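Local coordinates for oxidoreductase, NAD-binding/iron-sulfur cluster-binding protein (PDB 6ZXU) that removes halogens reductively from organic compounds as a catabolic dehalogenase, holding a cobalamin and two [4Fe-4S] clusters that probably pass it electrons, at residues A423-I428 / S516-T521; A546-C551 / R661-D666; V55-R60 / A216-G221; R105-L110 / A242-R247. All coordinates share one frame; numbering follows the deposited sequence.

Contact 1: A423-I428 / S516-T521; sequences AVVMLI and SIVFTT
V424 and M426 pair with F519 and I517 as the hydrogen-bonded pairs of two antiparallel strands, whose axes approach to 4.6 Å. Four backbone bonds join them: V424 N to F519 O at 2.8 Å, M426 N to I517 O at 2.9 Å, and the two reciprocal bonds from F519 N and I517 N. CA-H...O contacts fill the intervals, the shortest from S516 CA to M426 O (3.2 Å). On the face carrying V424, M426, I517 and F519, the V424 isopropyl group lies over the F519 ring, CB 3.8 Å from the ring centroid in a CH-pi contact displaced toward the rim. F519 holds CG between its backbone N and carbonyl carbon (chi1 74°), which swings the ring across to V424. M426 bends at chi3 (-66°), bringing CE to 3.8 Å from I517 CG2 and to the edge of the F519 ring. Helix 445-469 covers this layer through M463 and A460. On the other face A423 CB meets V518 CG1 at 4.0 Å, and S516 OG bonds to H486. These are the two central strands of a four-stranded antiparallel sheet; S516, whose carbonyl oxygen hydrogen-bonds the cobalamin, brings the sheet to the cofactor pocket.

Contact 2: A546-C551 / R661-D666; sequences ARECPC and RDLSPD. With SF4 (iron/sulfur cluster), chain E.
E548, in the segment that carries helix 544-548, reaches the backbone and hydroxyl of S664. From CB its chain stands with CG beside the backbone N and bends at chi2 (-63°), turning the carboxylate toward the loop 661-666. CD lies 3.4 Å from S664 N. OE1 accepts the S664 OG hydrogen bond at 2.6 Å, from above the carboxylate plane, and also forms a salt bridge with R590. OE2 takes S664 N at 2.8 Å through its syn lone pair, in a nearly straight bond (170° at the hydrogen). The same oxygen is gripped side-on by R547, with NH2 at 2.9 Å on the anti lone pair and NE coming from above the plane. L663 CD2 sits at the in-plane edge of that guanidinium, 3.8 Å from R547 NH2, while R547 NH1 pairs with D627. Farther along, P550 CB lies over one face of the R661 guanidinium, which salt-bridges D441. Between these two contacts in sequence, C549 SG binds an iron of the cluster, FE4, at 2.3 Å. Three donors on OE2 and further partners on OE1 fix the carboxylate's rotation and would favour its charged form, tying the loop to the chain just before a cluster ligand.

Contact 3: V55-R60 / A216-G221; sequences VAQPAR and ARVVDG
A59 and R60 meet G221 through the backbone, and Q57 and A59 close on V218 through side chains. The polar part is a single hydrogen bond: R60 N donates to G221 O at 3.0 Å, bent to 152° at the hydrogen and with the donor tilted 30° from the carbonyl plane. A CA-H...O contact accompanies it, A59 CA standing 3.3 Å from that same oxygen. G221 O therefore receives two neighbouring groups of the other chain segment, and R60 CG packs beside it as well.

The apolar part centres on V218, the middle residue of strand 217-219. Its CB is directed at the loop 55-60, and both of its methyls abut the A59 methyl from one side, CG2 at 3.8 Å and CG1 at 3.9 Å from A59 CB. V218 CG1 additionally faces the P58 carbonyl oxygen.

A third kind of contact is amide against aliphatic carbon. Q57 and V218 approach from opposite directions. The chain of Q57 is extended beyond CG (chi2 -179°), carrying NE2 to 3.5 Å from V218 CB; CG and CD of Q57 pass close to V218 CG2 on the way.

Around this, R60 also makes a backbone hydrogen bond with L223, and A59 touches the L223 side chain, both on strand 222-224. V218 packs in turn on V211 of helix 206-212. The loop thus passes across strand 217-219 and the G221 turn of the two-stranded hairpin 217-224, at the surface and away from the cofactors. Its hold across this contact is mostly van der Waals, with one bent backbone bond setting the alignment at the G221 end.

Contact 4: R105-L110 / A242-R247; sequences RRAENL and ALAADR
R106 and A242 share the polar bond of this contact: R106 NH1 donates to A242 O at 3.2 Å, nearly straight (165° at the hydrogen). The carbonyl is met in its own plane on a lone pair, and the oxygen lies close to the guanidinium plane. R106 CD passes the same oxygen at 3.2 Å. A water at the guanidinium edge accepts from R106 NH1 at 2.9 Å and from A242 N, so NH1 serves the peptide oxygen directly and reaches the amide nitrogen of the same residue through the water.

Beyond the guanidinium the contact is apolar. L243 holds CG beside its backbone N (chi1 -58°), and its two branches rest on the helix: CD2 is 3.8 Å from R106 CB, and CD1 is 3.8 Å from L110 CD2, the two leucines crossing at about a right angle. A107 CB meets the methyl of A244 at 4.1 Å and its carbonyl oxygen at 3.7 Å.

The second shell fixes both sides. R106 NE hydrogen-bonds the P100 carbonyl, and A244 makes a backbone bond with P103. A107 and L243 both rest on I124 of strand 121-126, while L110 packs on Y186 and V187 of helix 168-190. Farther out, D246 salt-bridges K111. Helix 103-116 is thus joined to the loop after strand 232-239 by a leucine set against the helix and an arginine whose N-H groups go to the carbonyls of A242 and P100 and to a water, neutral acceptors that hold the guanidinium without a salt bridge across the two segments.

Overall arrangement
Contacts 1 and 2 each touch a cofactor. S516 in contact 1 reaches the cobalamin, its side chain about 3 Å away, whereas C549 in contact 2 binds a [4Fe-4S] cluster; their centres lie 32 Å apart, and their nearest atoms about 20 Å. Contacts 3 and 4 lie away from these sites, 24 Å apart between centres on one side of the chain's centre, and alternate along the chain: 55-60, 105-110, 216-221, 242-247. Both close before contact 1 opens, and contact 1 before contact 2. Contacts 2 and 3 are on opposite sides of the chain's centre, 54 Å apart between centres; contact 4 approaches contact 2 to about 17 Å between nearest atoms.

Contact 1: A423-I428 / S516-T521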
loop_
_atom_site.group_PDB
_atom_site.type_symbol
_atom_site.label_atom_id
_atom_site.label_comp_id
_atom_site.label_asym_id
_atom_site.label_seq_id
_atom_site.Cartn_x
_atom_site.Cartn_y
_atom_site.Cartn_z
ATOM N N ALA A 423 -2.128 14.898 -12.697
ATOM C CA ALA A 423 -1.992 14.061 -11.487
ATOM C C ALA A 423 -1.800 12.642 -11.945
ATOM O O ALA A 423 -2.582 12.123 -12.761
ATOM C CB ALA A 423 -3.234 14.144 -10.608
ATOM N N VAL A 424 -0.706 12.047 -11.523
ATOM C CA VAL A 424 -0.466 10.618 -11.703
ATOM C C VAL A 424 -0.840 9.943 -10.372
ATOM O O VAL A 424 -0.357 10.290 -9.317
ATOM C CB VAL A 424 0.976 10.314 -12.047
ATOM C CG1 VAL A 424 1.176 8.800 -12.300
ATOM C CG2 VAL A 424 1.347 11.134 -13.278
ATOM N N VAL A 425 -1.827 9.050 -10.454
ATOM C CA VAL A 425 -2.418 8.415 -9.306
ATOM C C VAL A 425 -2.045 6.937 -9.357
ATOM O O VAL A 425 -2.248 6.234 -10.359
ATOM C CB VAL A 425 -3.944 8.525 -9.335
ATOM C CG1 VAL A 425 -4.560 8.035 -8.040
ATOM C CG2 VAL A 425 -4.330 9.963 -9.575
ATOM N N MET A 426 -1.543 6.451 -8.229
ATOM C CA MET A 426 -1.185 5.027 -8.107
ATOM C C MET A 426 -1.807 4.431 -6.884
ATOM O O MET A 426 -1.965 5.094 -5.884
ATOM C CB MET A 426 0.281 4.858 -8.089
ATOM C CG MET A 426 0.832 5.244 -9.419
ATOM S SD MET A 426 2.612 5.344 -9.545
ATOM C CE MET A 426 2.895 6.750 -8.439
ATOM N N LEU A 427 -2.281 3.205 -7.021
ATOM C CA LEU A 427 -2.879 2.448 -5.922
ATOM C C LEU A 427 -1.910 1.335 -5.491
ATOM O O LEU A 427 -1.359 0.648 -6.328
ATOM C CB LEU A 427 -4.189 1.902 -6.291
ATOM C CG LEU A 427 -5.331 2.779 -6.779
ATOM C CD1 LEU A 427 -6.589 1.862 -6.980
ATOM C CD2 LEU A 427 -5.661 3.870 -5.798
ATOM N N ILE A 428 -1.757 1.196 -4.206
ATOM C CA ILE A 428 -0.996 0.126 -3.548
ATOM C C ILE A 428 -2.002 -0.710 -2.757
ATOM O O ILE A 428 -2.699 -0.170 -1.901
ATOM C CB ILE A 428 0.082 0.698 -2.629
ATOM C CG1 ILE A 428 0.985 1.710 -3.336
ATOM C CG2 ILE A 428 0.893 -0.436 -2.030
ATOM C CD1 ILE A 428 1.784 1.052 -4.445
ATOM N N SER A 516 -3.721 5.173 -1.944
ATOM C CA SER A 516 -3.295 5.883 -3.121
ATOM C C SER A 516 -2.077 6.705 -2.738
ATOM O O SER A 516 -1.890 7.117 -1.617
ATOM C CB SER A 516 -4.394 6.807 -3.643
ATOM O OG SER A 516 -4.797 7.697 -2.632
ATOM N N ILE A 517 -1.261 6.948 -3.747
ATOM C CA ILE A 517 -0.267 8.022 -3.759
ATOM C C ILE A 517 -0.519 8.802 -5.057
ATOM O O ILE A 517 -0.908 8.247 -6.080
ATOM C CB ILE A 517 1.165 7.415 -3.671
ATOM C CG1 ILE A 517 2.262 8.479 -3.531
ATOM C CG2 ILE A 517 1.467 6.539 -4.889
ATOM C CD1 ILE A 517 2.359 9.128 -2.234
ATOM N N VAL A 518 -0.324 10.088 -4.990
ATOM C CA VAL A 518 -0.431 10.999 -6.121
ATOM C C VAL A 518 0.866 11.779 -6.269
ATOM O O VAL A 518 1.492 12.171 -5.292
ATOM C CB VAL A 518 -1.590 11.987 -5.958
ATOM C CG1 VAL A 518 -1.667 12.902 -7.136
ATOM C CG2 VAL A 518 -2.891 11.283 -5.797
ATOM N N PHE A 519 1.371 11.885 -7.505
ATOM C CA PHE A 519 2.296 12.957 -7.791
ATOM C C PHE A 519 1.770 13.776 -8.918
ATOM O O PHE A 519 1.215 13.248 -9.875
ATOM C CB PHE A 519 3.761 12.542 -8.048
ATOM C CG PHE A 519 4.009 11.916 -9.349
ATOM C CD1 PHE A 519 3.934 10.519 -9.491
ATOM C CD2 PHE A 519 4.474 12.675 -10.423
ATOM C CE1 PHE A 519 4.213 9.921 -10.694
ATOM C CE2 PHE A 519 4.727 12.061 -11.645
ATOM C CZ PHE A 519 4.589 10.703 -11.776
ATOM N N THR A 520 1.911 15.089 -8.752
ATOM C CA THR A 520 1.515 16.035 -9.796
ATOM C C THR A 520 2.719 16.373 -10.665
ATOM O O THR A 520 3.855 16.291 -10.210
ATOM C CB THR A 520 0.882 17.266 -9.204
ATOM O OG1 THR A 520 1.725 17.848 -8.207
ATOM C CG2 THR A 520 -0.487 16.871 -8.541
ATOM N N THR A 521 2.454 16.737 -11.903
ATOM C CA THR A 521 3.492 17.059 -12.839
ATOM C C THR A 521 2.984 17.922 -13.970
ATOM O O THR A 521 1.814 17.949 -14.269
ATOM C CB THR A 521 4.164 15.780 -13.375
ATOM O OG1 THR A 521 5.322 16.091 -14.181
ATOM C CG2 THR A 521 3.241 14.857 -14.125
#

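Contact 2: A546-C551 / R661-D666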
loop_
_atom_site.group_PDB
_atom_site.type_symbol
_atom_site.label_atom_id
_atom_site.label_comp_id
_atom_site.label_asym_id
_atom_site.label_seq_id
_atom_site.Cartn_x
_atom_site.Cartn_y
_atom_site.Cartn_z
ATOM N N ALA A 546 -21.379 -0.500 6.559
ATOM C CA ALA A 546 -22.101 0.254 7.553
ATOM C C ALA A 546 -22.402 -0.562 8.837
ATOM O O ALA A 546 -22.266 -0.071 9.957
ATOM C CB ALA A 546 -23.386 0.802 6.922
ATOM N N ARG A 547 -22.829 -1.780 8.668
ATOM C CA ARG A 547 -23.153 -2.667 9.756
ATOM C C ARG A 547 -21.985 -3.035 10.564
ATOM O O ARG A 547 -22.096 -3.183 11.773
ATOM C CB ARG A 547 -23.743 -3.945 9.185
ATOM C CG ARG A 547 -24.349 -4.918 10.204
ATOM C CD ARG A 547 -24.786 -6.167 9.463
ATOM N NE ARG A 547 -23.644 -7.010 9.226
ATOM C CZ ARG A 547 -23.457 -7.743 8.144
ATOM N NH1 ARG A 547 -24.311 -7.669 7.154
ATOM N NH2 ARG A 547 -22.370 -8.511 8.045
ATOM N N GLU A 548 -20.785 -3.106 9.954
ATOM C CA GLU A 548 -19.628 -3.576 10.662
ATOM C C GLU A 548 -18.759 -2.521 11.245
ATOM O O GLU A 548 -17.760 -2.820 11.866
ATOM C CB GLU A 548 -18.820 -4.489 9.770
ATOM C CG GLU A 548 -19.535 -5.780 9.338
ATOM C CD GLU A 548 -19.900 -6.725 10.525
ATOM O OE1 GLU A 548 -19.313 -6.571 11.652
ATOM O OE2 GLU A 548 -20.787 -7.535 10.306
ATOM N N CYS A 549 -19.083 -1.266 11.030
ATOM C CA CYS A 549 -18.200 -0.161 11.482
ATOM C C CYS A 549 -18.308 -0.069 13.024
ATOM O O CYS A 549 -19.431 0.134 13.488
ATOM C CB CYS A 549 -18.633 1.229 10.902
ATOM S SG CYS A 549 -17.765 2.629 11.636
ATOM N N PRO A 550 -17.186 -0.191 13.771
ATOM C CA PRO A 550 -17.253 -0.134 15.247
ATOM C C PRO A 550 -17.865 1.128 15.835
ATOM O O PRO A 550 -18.401 1.058 16.920
ATOM C CB PRO A 550 -15.812 -0.243 15.684
ATOM C CG PRO A 550 -15.093 -0.841 14.478
ATOM C CD PRO A 550 -15.821 -0.381 13.288
ATOM N N CYS A 551 -17.926 2.252 15.106
ATOM C CA CYS A 551 -18.523 3.469 15.634
ATOM C C CYS A 551 -19.660 4.031 14.815
ATOM O O CYS A 551 -19.982 5.164 14.983
ATOM C CB CYS A 551 -17.463 4.531 15.848
ATOM S SG CYS A 551 -16.750 5.087 14.309
ATOM N N ARG A 661 -13.095 -8.859 16.450
ATOM C CA ARG A 661 -14.461 -8.734 16.023
ATOM C C ARG A 661 -14.825 -9.799 14.994
ATOM O O ARG A 661 -14.042 -10.193 14.138
ATOM C CB ARG A 661 -14.648 -7.311 15.435
ATOM C CG ARG A 661 -14.413 -6.243 16.446
ATOM C CD ARG A 661 -14.791 -4.895 15.880
ATOM N NE ARG A 661 -14.362 -3.891 16.774
ATOM C CZ ARG A 661 -15.111 -3.407 17.738
ATOM N NH1 ARG A 661 -16.337 -3.883 17.932
ATOM N NH2 ARG A 661 -14.662 -2.453 18.510
ATOM N N ASP A 662 -16.073 -10.221 15.083
ATOM C CA ASP A 662 -16.677 -11.161 14.158
ATOM C C ASP A 662 -17.847 -10.454 13.486
ATOM O O ASP A 662 -18.257 -9.354 13.926
ATOM C CB ASP A 662 -17.200 -12.354 14.995
ATOM C CG ASP A 662 -16.049 -13.065 15.787
ATOM O OD1 ASP A 662 -14.889 -13.175 15.263
ATOM O OD2 ASP A 662 -16.346 -13.519 16.928
ATOM N N LEU A 663 -18.442 -11.123 12.524
ATOM C CA LEU A 663 -19.611 -10.555 11.868
ATOM C C LEU A 663 -20.664 -10.113 12.878
ATOM O O LEU A 663 -20.744 -10.725 13.937
ATOM C CB LEU A 663 -20.133 -11.537 10.911
ATOM C CG LEU A 663 -19.169 -11.780 9.743
ATOM C CD1 LEU A 663 -19.516 -13.066 9.014
ATOM C CD2 LEU A 663 -19.277 -10.634 8.741
ATOM N N SER A 664 -21.373 -9.020 12.595
ATOM C CA SER A 664 -22.386 -8.412 13.478
ATOM C C SER A 664 -23.756 -8.655 12.915
ATOM O O SER A 664 -23.917 -8.889 11.729
ATOM C CB SER A 664 -22.177 -6.885 13.607
ATOM O OG SER A 664 -20.833 -6.593 13.820
ATOM N N PRO A 665 -24.770 -8.579 13.762
ATOM C CA PRO A 665 -26.125 -8.754 13.262
ATOM C C PRO A 665 -26.700 -7.458 12.683
ATOM O O PRO A 665 -26.203 -6.373 12.934
ATOM C CB PRO A 665 -26.916 -9.114 14.521
ATOM C CG PRO A 665 -26.214 -8.316 15.576
ATOM C CD PRO A 665 -24.746 -8.414 15.230
ATOM N N ASP A 666 -27.741 -7.635 11.885
ATOM C CA ASP A 666 -28.457 -6.527 11.323
ATOM C C ASP A 666 -28.850 -5.499 12.328
ATOM O O ASP A 666 -29.089 -5.830 13.494
ATOM C CB ASP A 666 -29.730 -6.998 10.660
ATOM C CG ASP A 666 -29.517 -7.216 9.260
ATOM O OD1 ASP A 666 -28.673 -8.098 8.954
ATOM O OD2 ASP A 666 -30.123 -6.421 8.487
HETATM FE FE1 SF4 E . -13.547 4.518 10.290
HETATM FE FE2 SF4 E . -13.034 1.920 11.108
HETATM FE FE3 SF4 E . -14.022 2.396 8.540
HETATM FE FE4 SF4 E . -15.608 2.738 10.757
HETATM S S1 SF4 E . -14.689 0.869 10.037
HETATM S S2 SF4 E . -15.366 4.127 8.995
HETATM S S3 SF4 E . -14.080 3.506 12.251
HETATM S S4 SF4 E . -12.100 3.116 9.400
#

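Contact 3: V55-R60 / A216-G221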
loop_
_atom_site.group_PDB
_atom_site.type_symbol
_atom_site.label_atom_id
_atom_site.label_comp_id
_atom_site.label_asym_id
_atom_site.label_seq_id
_atom_site.Cartn_x
_atom_site.Cartn_y
_atom_site.Cartn_z
ATOM N N VAL A 55 28.883 -26.758 0.767
ATOM C CA VAL A 55 30.221 -26.142 0.776
ATOM C C VAL A 55 30.140 -24.757 0.146
ATOM O O VAL A 55 29.634 -24.597 -0.951
ATOM C CB VAL A 55 31.245 -27.009 0.017
ATOM C CG1 VAL A 55 32.649 -26.480 0.192
ATOM C CG2 VAL A 55 31.192 -28.446 0.569
ATOM N N ALA A 56 30.636 -23.759 0.890
ATOM C CA ALA A 56 30.645 -22.387 0.444
ATOM C C ALA A 56 31.491 -22.293 -0.803
ATOM O O ALA A 56 32.393 -23.064 -0.992
ATOM C CB ALA A 56 31.178 -21.451 1.531
ATOM N N GLN A 57 31.127 -21.403 -1.720
ATOM C CA GLN A 57 31.935 -21.159 -2.906
ATOM C C GLN A 57 31.748 -19.731 -3.397
ATOM O O GLN A 57 30.818 -19.073 -3.053
ATOM C CB GLN A 57 31.591 -22.108 -4.015
ATOM C CG GLN A 57 30.115 -22.172 -4.292
ATOM C CD GLN A 57 29.761 -23.158 -5.412
ATOM O OE1 GLN A 57 30.557 -23.395 -6.326
ATOM N NE2 GLN A 57 28.550 -23.697 -5.365
ATOM N N PRO A 58 32.665 -19.229 -4.172
ATOM C CA PRO A 58 32.484 -17.812 -4.482
ATOM C C PRO A 58 31.285 -17.553 -5.432
ATOM O O PRO A 58 31.021 -18.356 -6.330
ATOM C CB PRO A 58 33.809 -17.422 -5.153
ATOM C CG PRO A 58 34.403 -18.725 -5.647
ATOM C CD PRO A 58 33.915 -19.792 -4.683
ATOM N N ALA A 59 30.617 -16.395 -5.249
ATOM C CA ALA A 59 29.394 -16.055 -6.015
ATOM C C ALA A 59 28.999 -14.567 -5.927
ATOM O O ALA A 59 29.252 -13.928 -4.959
ATOM C CB ALA A 59 28.227 -16.876 -5.520
ATOM N N ARG A 60 28.410 -14.062 -6.986
ATOM C CA ARG A 60 27.898 -12.695 -7.007
ATOM C C ARG A 60 26.395 -12.727 -7.313
ATOM O O ARG A 60 25.873 -13.701 -7.831
ATOM C CB ARG A 60 28.608 -11.845 -8.073
ATOM C CG ARG A 60 28.342 -12.302 -9.504
ATOM C CD ARG A 60 28.777 -11.227 -10.501
ATOM N NE ARG A 60 28.579 -11.588 -11.912
ATOM C CZ ARG A 60 27.398 -11.546 -12.574
ATOM N NH1 ARG A 60 26.255 -11.172 -11.965
ATOM N NH2 ARG A 60 27.344 -11.924 -13.849
ATOM N N ALA A 216 19.294 -19.685 -2.842
ATOM C CA ALA A 216 19.941 -19.805 -4.124
ATOM C C ALA A 216 21.032 -20.877 -4.170
ATOM O O ALA A 216 21.435 -21.394 -3.150
ATOM C CB ALA A 216 20.474 -18.455 -4.562
ATOM N N ARG A 217 21.476 -21.161 -5.382
ATOM C CA ARG A 217 22.626 -21.962 -5.671
ATOM C C ARG A 217 23.473 -21.197 -6.637
ATOM O O ARG A 217 23.029 -20.198 -7.166
ATOM C CB ARG A 217 22.229 -23.252 -6.369
ATOM C CG ARG A 217 21.103 -23.986 -5.686
ATOM C CD ARG A 217 20.973 -25.407 -6.245
ATOM N NE ARG A 217 20.372 -25.476 -7.549
ATOM C CZ ARG A 217 20.047 -26.626 -8.161
ATOM N NH1 ARG A 217 20.295 -27.825 -7.618
ATOM N NH2 ARG A 217 19.473 -26.574 -9.358
ATOM N N VAL A 218 24.701 -21.669 -6.854
ATOM C CA VAL A 218 25.715 -20.977 -7.684
ATOM C C VAL A 218 25.818 -21.636 -9.020
ATOM O O VAL A 218 25.982 -22.819 -9.096
ATOM C CB VAL A 218 27.080 -20.939 -6.972
ATOM C CG1 VAL A 218 28.037 -20.108 -7.742
ATOM C CG2 VAL A 218 26.939 -20.419 -5.540
ATOM N N VAL A 219 25.692 -20.872 -10.085
ATOM C CA VAL A 219 25.950 -21.394 -11.417
ATOM C C VAL A 219 26.932 -20.470 -12.142
ATOM O O VAL A 219 26.622 -19.272 -12.374
ATOM C CB VAL A 219 24.657 -21.513 -12.228
ATOM C CG1 VAL A 219 24.960 -21.853 -13.685
ATOM C CG2 VAL A 219 23.758 -22.550 -11.597
ATOM N N ASP A 220 28.110 -21.017 -12.487
ATOM C CA ASP A 220 29.183 -20.253 -13.137
ATOM C C ASP A 220 29.495 -18.944 -12.331
ATOM O O ASP A 220 29.653 -17.862 -12.901
ATOM C CB ASP A 220 28.824 -19.944 -14.592
ATOM N N GLY A 221 29.566 -19.077 -11.010
ATOM C CA GLY A 221 29.881 -17.970 -10.105
ATOM C C GLY A 221 28.805 -16.930 -9.875
ATOM O O GLY A 221 29.104 -15.864 -9.325
#

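Contact 4: R105-L110 / A242-R247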
loop_
_atom_site.group_PDB
_atom_site.type_symbol
_atom_site.label_atom_id
_atom_site.label_comp_id
_atom_site.label_asym_id
_atom_site.label_seq_id
_atom_site.Cartn_x
_atom_site.Cartn_y
_atom_site.Cartn_z
ATOM N N ARG A 105 8.658 -19.693 16.522
ATOM C CA ARG A 105 7.693 -18.673 16.419
ATOM C C ARG A 105 8.304 -17.353 15.954
ATOM O O ARG A 105 7.701 -16.585 15.152
ATOM C CB ARG A 105 6.962 -18.513 17.729
ATOM C CG ARG A 105 5.731 -17.656 17.532
ATOM C CD ARG A 105 4.847 -17.623 18.764
ATOM N NE ARG A 105 3.857 -16.522 18.648
ATOM C CZ ARG A 105 3.197 -16.009 19.680
ATOM N NH1 ARG A 105 3.411 -16.500 20.919
ATOM N NH2 ARG A 105 2.308 -15.009 19.484
ATOM N N ARG A 106 9.487 -17.045 16.456
ATOM C CA ARG A 106 10.146 -15.824 16.042
ATOM C C ARG A 106 10.458 -15.853 14.577
ATOM O O ARG A 106 10.365 -14.820 13.865
ATOM C CB ARG A 106 11.446 -15.595 16.835
ATOM C CG ARG A 106 11.208 -15.295 18.310
ATOM C CD ARG A 106 12.572 -15.331 18.998
ATOM N NE ARG A 106 12.561 -14.852 20.390
ATOM C CZ ARG A 106 13.694 -14.608 21.069
ATOM N NH1 ARG A 106 14.891 -14.809 20.490
ATOM N NH2 ARG A 106 13.626 -14.170 22.293
ATOM N N ALA A 107 10.902 -16.991 14.120
ATOM C CA ALA A 107 11.270 -17.151 12.691
ATOM C C ALA A 107 10.060 -16.996 11.778
ATOM O O ALA A 107 10.116 -16.267 10.794
ATOM C CB ALA A 107 11.871 -18.492 12.454
ATOM N N GLU A 108 8.974 -17.633 12.123
ATOM C CA GLU A 108 7.710 -17.479 11.360
ATOM C C GLU A 108 7.314 -16.017 11.254
ATOM O O GLU A 108 7.072 -15.510 10.165
ATOM C CB GLU A 108 6.580 -18.278 12.012
ATOM C CG GLU A 108 6.869 -19.799 11.895
ATOM C CD GLU A 108 6.024 -20.667 12.810
ATOM O OE1 GLU A 108 5.151 -20.119 13.575
ATOM O OE2 GLU A 108 6.230 -21.913 12.732
ATOM N N ASN A 109 7.281 -15.338 12.378
ATOM C CA ASN A 109 6.878 -13.921 12.432
ATOM C C ASN A 109 7.723 -13.022 11.595
ATOM O O ASN A 109 7.235 -12.153 10.918
ATOM C CB ASN A 109 6.811 -13.455 13.857
ATOM C CG ASN A 109 6.677 -11.953 13.968
ATOM O OD1 ASN A 109 7.677 -11.260 14.097
ATOM N ND2 ASN A 109 5.427 -11.468 13.959
ATOM N N LEU A 110 9.018 -13.230 11.627
ATOM C CA LEU A 110 9.896 -12.356 10.913
ATOM C C LEU A 110 9.872 -12.653 9.405
ATOM O O LEU A 110 10.002 -11.760 8.580
ATOM C CB LEU A 110 11.281 -12.494 11.478
ATOM C CG LEU A 110 12.293 -11.436 11.246
ATOM C CD1 LEU A 110 11.803 -10.074 11.689
ATOM C CD2 LEU A 110 13.618 -11.821 11.956
ATOM N N ALA A 242 17.501 -14.673 18.466
ATOM C CA ALA A 242 17.676 -16.057 18.008
ATOM C C ALA A 242 16.466 -16.517 17.253
ATOM O O ALA A 242 15.320 -16.319 17.681
ATOM C CB ALA A 242 17.905 -16.980 19.175
ATOM N N LEU A 243 16.752 -17.162 16.139
ATOM C CA LEU A 243 15.750 -17.603 15.178
ATOM C C LEU A 243 16.021 -19.050 14.772
ATOM O O LEU A 243 17.161 -19.410 14.529
ATOM C CB LEU A 243 15.824 -16.718 13.909
ATOM C CG LEU A 243 15.630 -15.231 14.047
ATOM C CD1 LEU A 243 16.121 -14.489 12.814
ATOM C CD2 LEU A 243 14.160 -14.955 14.322
ATOM N N ALA A 244 14.936 -19.801 14.518
ATOM C CA ALA A 244 15.065 -21.128 13.855
ATOM C C ALA A 244 15.590 -21.004 12.419
ATOM O O ALA A 244 15.041 -20.208 11.614
ATOM C CB ALA A 244 13.735 -21.842 13.901
ATOM N N ALA A 245 16.686 -21.699 12.098
ATOM C CA ALA A 245 17.299 -21.623 10.786
ATOM C C ALA A 245 16.670 -22.573 9.701
ATOM O O ALA A 245 15.963 -23.521 10.041
ATOM C CB ALA A 245 18.787 -21.897 10.876
ATOM N N ASP A 246 16.980 -22.311 8.421
ATOM C CA ASP A 246 16.527 -23.098 7.290
ATOM C C ASP A 246 17.670 -23.900 6.756
ATOM O O ASP A 246 18.754 -23.816 7.265
ATOM C CB ASP A 246 15.959 -22.157 6.199
ATOM C CG ASP A 246 14.623 -21.477 6.661
ATOM O OD1 ASP A 246 13.645 -22.169 6.919
ATOM O OD2 ASP A 246 14.525 -20.222 6.796
ATOM N N ARG A 247 17.417 -24.683 5.728
ATOM C CA ARG A 247 18.435 -25.527 5.138
ATOM C C ARG A 247 18.720 -25.135 3.743
ATOM O O ARG A 247 17.820 -24.771 3.013
ATOM C CB ARG A 247 17.937 -26.994 5.248
ATOM C CG ARG A 247 17.649 -27.373 6.679
ATOM C CD ARG A 247 16.839 -28.629 6.906
ATOM N NE ARG A 247 17.491 -29.766 6.325
ATOM C CZ ARG A 247 16.948 -30.562 5.421
ATOM N NH1 ARG A 247 15.707 -30.347 4.958
ATOM N NH2 ARG A 247 17.657 -31.618 4.983
HETATM O O HOH W 1 17.507 -14.140 21.581
#